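Local coordinates for protein glycosyltransferase (Streptomyces viridochromogenes, PDB 2IUY) that takes part in avilamycin A biosynthesis, probably as a retaining GT-B glycosyltransferase of family GT4 that transfers sugar from a nucleotide donor, at residues R225-S239 and V257-T271. Sequence-based numbering, arbitrary orientation.
Sequences RLDLLASAHAVLAMS and VVSEAAVSGTPVVGT
V235 and A237 pair in parallel with V268 and G270 inside a beta-alpha-beta unit of the Rossmann-like C-terminal domain of this GT-B enzyme: strand 234-237, helix 256-263, strand 268-270. Four backbone bonds join the two strands: V235 N gives to P267 O (3.0 Å), V269 N to V235 O, A237 N to V269 O (2.9 Å), and T271 N to A237 O. Proline suits its place because the pairing uses its carbonyl and asks for no N-H, which it lacks. At the far end the T271 hydroxyl donates to S239 O, tying together the residues that follow the paired strands.

The connecting helix covers the face carrying V235 and A237. A261 is small enough for its CB to sit 3.5 Å from V235 CG2, while V257 CG2 meets V235 CG1 tip to tip.

Helix segment 225-231 crosses segment 257-263 at -73°, where R225 and E260, both UDP-binding residues, form a salt bridge. A chi1 of -164° swings CG of R225 away from the backbone N, and the chain runs on extended, bringing the guanidinium in end-on: R225 NH2 gives to E260 OE1 at 2.7 Å and R225 NH1 to E260 OE2 at 3.0 Å. The two flat groups are twisted 48° apart; E260 OE2, approached by NH1 from above the carboxylate plane, is also hydrogen-bonded to Y152 OH, which probably helps to fix the glutamate, and L229 CD2 lies over one guanidinium face.

S264 OG donates to E260 O and accepts from a water that also donates to L226 O, bridging the helices. G265, with positive phi, ends the connecting helix in a Schellman motif. Just beyond, T266 turns CG2 against V235 CG2 and sends OG1 to L229 O, donating at 2.6 Å in the carbonyl plane.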
# COMPACT_ATOMS: atom_id res chain seq x y z
N ARG A 225 6.91 -10.19 -9.54
CA ARG A 225 6.78 -9.08 -8.62
C ARG A 225 7.63 -9.20 -7.33
O ARG A 225 8.34 -8.27 -6.91
CB ARG A 225 5.32 -8.95 -8.28
CG ARG A 225 4.96 -7.64 -7.67
CD ARG A 225 3.65 -7.73 -6.91
NE ARG A 225 3.43 -6.44 -6.30
CZ ARG A 225 3.37 -6.22 -4.99
NH1 ARG A 225 3.44 -7.22 -4.11
NH2 ARG A 225 3.22 -4.98 -4.58
N LEU A 226 7.53 -10.38 -6.71
CA LEU A 226 8.24 -10.73 -5.50
C LEU A 226 9.73 -10.82 -5.68
O LEU A 226 10.48 -10.30 -4.85
CB LEU A 226 7.75 -12.08 -5.02
CG LEU A 226 6.31 -12.24 -4.58
CD1 LEU A 226 6.26 -13.64 -3.96
CD2 LEU A 226 5.84 -11.09 -3.60
N ASP A 227 10.16 -11.49 -6.75
CA ASP A 227 11.58 -11.56 -7.08
C ASP A 227 12.16 -10.17 -7.36
O ASP A 227 13.26 -9.86 -6.89
CB ASP A 227 11.82 -12.45 -8.30
CG ASP A 227 11.51 -13.92 -8.03
OD1 ASP A 227 11.86 -14.41 -6.94
OD2 ASP A 227 10.93 -14.59 -8.94
N LEU A 228 11.45 -9.33 -8.11
CA LEU A 228 11.91 -7.95 -8.40
C LEU A 228 12.12 -7.16 -7.12
O LEU A 228 13.14 -6.50 -6.91
CB LEU A 228 10.91 -7.25 -9.34
CG LEU A 228 10.90 -7.67 -10.82
CD1 LEU A 228 9.77 -6.92 -11.57
CD2 LEU A 228 12.25 -7.39 -11.47
N LEU A 229 11.13 -7.25 -6.23
CA LEU A 229 11.19 -6.57 -4.92
C LEU A 229 12.44 -6.92 -4.12
O LEU A 229 13.11 -6.04 -3.55
CB LEU A 229 9.94 -6.92 -4.10
CG LEU A 229 8.79 -5.94 -3.83
CD1 LEU A 229 8.94 -4.50 -4.32
CD2 LEU A 229 7.40 -6.56 -4.12
N ALA A 230 12.76 -8.22 -4.13
CA ALA A 230 13.88 -8.82 -3.40
C ALA A 230 15.27 -8.61 -4.10
O ALA A 230 16.29 -8.44 -3.46
CB ALA A 230 13.61 -10.34 -3.27
N SER A 231 15.29 -8.70 -5.42
CA SER A 231 16.53 -8.70 -6.18
C SER A 231 17.01 -7.26 -6.44
O SER A 231 18.21 -7.02 -6.69
CB SER A 231 16.33 -9.47 -7.50
OG SER A 231 15.36 -8.86 -8.33
N ALA A 232 16.12 -6.27 -6.33
CA ALA A 232 16.54 -4.91 -6.68
C ALA A 232 17.65 -4.41 -5.78
O ALA A 232 17.63 -4.65 -4.58
CB ALA A 232 15.34 -3.94 -6.67
N HIS A 233 18.58 -3.62 -6.32
CA HIS A 233 19.53 -2.91 -5.46
C HIS A 233 18.81 -1.95 -4.46
O HIS A 233 19.15 -1.88 -3.27
CB HIS A 233 20.58 -2.20 -6.34
CG HIS A 233 21.67 -1.54 -5.56
ND1 HIS A 233 22.88 -2.15 -5.31
CD2 HIS A 233 21.72 -0.35 -4.92
CE1 HIS A 233 23.63 -1.37 -4.56
NE2 HIS A 233 22.95 -0.27 -4.30
N ALA A 234 17.81 -1.21 -4.94
CA ALA A 234 17.05 -0.33 -4.08
C ALA A 234 15.76 -0.07 -4.78
O ALA A 234 15.68 -0.24 -5.99
CB ALA A 234 17.80 1.04 -3.78
N VAL A 235 14.75 0.33 -4.01
CA VAL A 235 13.46 0.75 -4.56
C VAL A 235 13.39 2.26 -4.43
O VAL A 235 13.87 2.82 -3.45
CB VAL A 235 12.28 0.03 -3.83
CG1 VAL A 235 10.95 0.77 -4.03
CG2 VAL A 235 12.18 -1.45 -4.34
N LEU A 236 12.82 2.91 -5.42
CA LEU A 236 12.70 4.36 -5.48
C LEU A 236 11.20 4.68 -5.37
O LEU A 236 10.38 4.29 -6.23
CB LEU A 236 13.27 4.87 -6.81
CG LEU A 236 14.69 4.45 -7.23
CD1 LEU A 236 15.17 5.27 -8.51
CD2 LEU A 236 15.73 4.61 -6.09
N ALA A 237 10.85 5.35 -4.28
CA ALA A 237 9.47 5.78 -4.02
C ALA A 237 9.47 7.30 -4.05
O ALA A 237 9.79 7.94 -3.06
CB ALA A 237 9.02 5.25 -2.65
N MSE A 238 9.13 7.87 -5.20
CA MSE A 238 9.48 9.27 -5.51
C MSE A 238 8.27 10.15 -5.71
O MSE A 238 8.29 11.03 -6.56
CB MSE A 238 10.35 9.31 -6.78
CG MSE A 238 11.59 8.41 -6.74
SE MSE A 238 12.87 8.89 -5.40
CE MSE A 238 13.62 10.51 -6.30
N SER A 239 7.24 9.93 -4.91
CA SER A 239 5.99 10.66 -5.01
C SER A 239 6.31 12.15 -4.95
O SER A 239 7.21 12.56 -4.22
CB SER A 239 4.99 10.22 -3.94
OG SER A 239 4.60 8.86 -4.13
N VAL A 257 4.58 0.10 -1.22
CA VAL A 257 5.85 -0.40 -1.81
C VAL A 257 7.03 -0.28 -0.84
O VAL A 257 7.96 -1.03 -0.94
CB VAL A 257 6.22 0.32 -3.16
CG1 VAL A 257 6.84 1.74 -2.91
CG2 VAL A 257 7.13 -0.58 -4.02
N VAL A 258 6.96 0.67 0.10
CA VAL A 258 8.03 0.86 1.09
C VAL A 258 8.17 -0.38 2.01
O VAL A 258 9.28 -0.93 2.19
CB VAL A 258 7.84 2.16 1.94
CG1 VAL A 258 8.92 2.29 3.08
CG2 VAL A 258 7.92 3.41 1.07
N SER A 259 7.05 -0.81 2.60
CA SER A 259 7.04 -1.97 3.50
C SER A 259 7.34 -3.24 2.74
O SER A 259 8.01 -4.15 3.26
CB SER A 259 5.71 -2.07 4.30
OG SER A 259 4.62 -2.17 3.41
N GLU A 260 6.86 -3.30 1.49
CA GLU A 260 7.09 -4.44 0.58
C GLU A 260 8.55 -4.61 0.20
O GLU A 260 9.06 -5.72 0.29
CB GLU A 260 6.22 -4.33 -0.68
CG GLU A 260 4.77 -4.54 -0.26
CD GLU A 260 3.81 -4.70 -1.39
OE1 GLU A 260 3.69 -3.76 -2.18
OE2 GLU A 260 3.16 -5.79 -1.47
N ALA A 261 9.20 -3.53 -0.22
CA ALA A 261 10.62 -3.59 -0.51
C ALA A 261 11.38 -4.05 0.71
O ALA A 261 12.14 -4.98 0.65
CB ALA A 261 11.13 -2.20 -1.05
N ALA A 262 11.17 -3.39 1.85
CA ALA A 262 12.03 -3.61 3.00
C ALA A 262 11.85 -5.02 3.58
O ALA A 262 12.83 -5.71 3.90
CB ALA A 262 11.76 -2.54 4.06
N VAL A 263 10.63 -5.48 3.69
CA VAL A 263 10.41 -6.86 4.18
C VAL A 263 10.99 -7.88 3.17
O VAL A 263 11.24 -9.03 3.53
CB VAL A 263 8.96 -7.13 4.44
CG1 VAL A 263 8.28 -7.57 3.11
CG2 VAL A 263 8.80 -8.22 5.48
N SER A 264 11.19 -7.46 1.92
CA SER A 264 11.85 -8.34 0.94
C SER A 264 13.37 -8.15 0.98
O SER A 264 14.08 -8.67 0.11
CB SER A 264 11.37 -8.10 -0.50
OG SER A 264 9.96 -8.16 -0.60
N GLY A 265 13.86 -7.41 1.98
CA GLY A 265 15.30 -7.15 2.14
C GLY A 265 15.88 -6.06 1.25
O GLY A 265 17.04 -6.14 0.86
N THR A 266 15.07 -5.07 0.89
CA THR A 266 15.46 -4.04 -0.09
C THR A 266 15.25 -2.63 0.47
O THR A 266 14.12 -2.24 0.81
CB THR A 266 14.73 -4.24 -1.48
OG1 THR A 266 15.11 -5.53 -2.01
CG2 THR A 266 15.05 -3.10 -2.55
N PRO A 267 16.33 -1.85 0.51
CA PRO A 267 16.25 -0.50 1.08
C PRO A 267 15.54 0.43 0.08
O PRO A 267 15.30 0.07 -1.07
CB PRO A 267 17.73 -0.13 1.28
CG PRO A 267 18.43 -0.82 0.09
CD PRO A 267 17.67 -2.14 -0.07
N VAL A 268 15.23 1.64 0.54
CA VAL A 268 14.35 2.53 -0.22
C VAL A 268 14.97 3.89 -0.28
O VAL A 268 15.40 4.41 0.72
CB VAL A 268 12.92 2.60 0.43
CG1 VAL A 268 12.00 3.54 -0.38
CG2 VAL A 268 12.31 1.19 0.50
N VAL A 269 15.05 4.47 -1.47
CA VAL A 269 15.25 5.91 -1.59
C VAL A 269 13.88 6.54 -1.89
O VAL A 269 13.23 6.12 -2.81
CB VAL A 269 16.21 6.26 -2.75
CG1 VAL A 269 16.25 7.81 -2.98
CG2 VAL A 269 17.57 5.67 -2.48
N GLY A 270 13.46 7.54 -1.13
CA GLY A 270 12.25 8.25 -1.46
C GLY A 270 12.34 9.76 -1.26
O GLY A 270 13.30 10.27 -0.71
N THR A 271 11.32 10.46 -1.72
CA THR A 271 11.11 11.84 -1.35
C THR A 271 10.50 11.88 0.06
O THR A 271 10.34 10.82 0.68
CB THR A 271 10.14 12.50 -2.33
OG1 THR A 271 8.89 11.79 -2.26
CG2 THR A 271 10.71 12.45 -3.76
O HOH W 1 9.55 -10.30 -2.26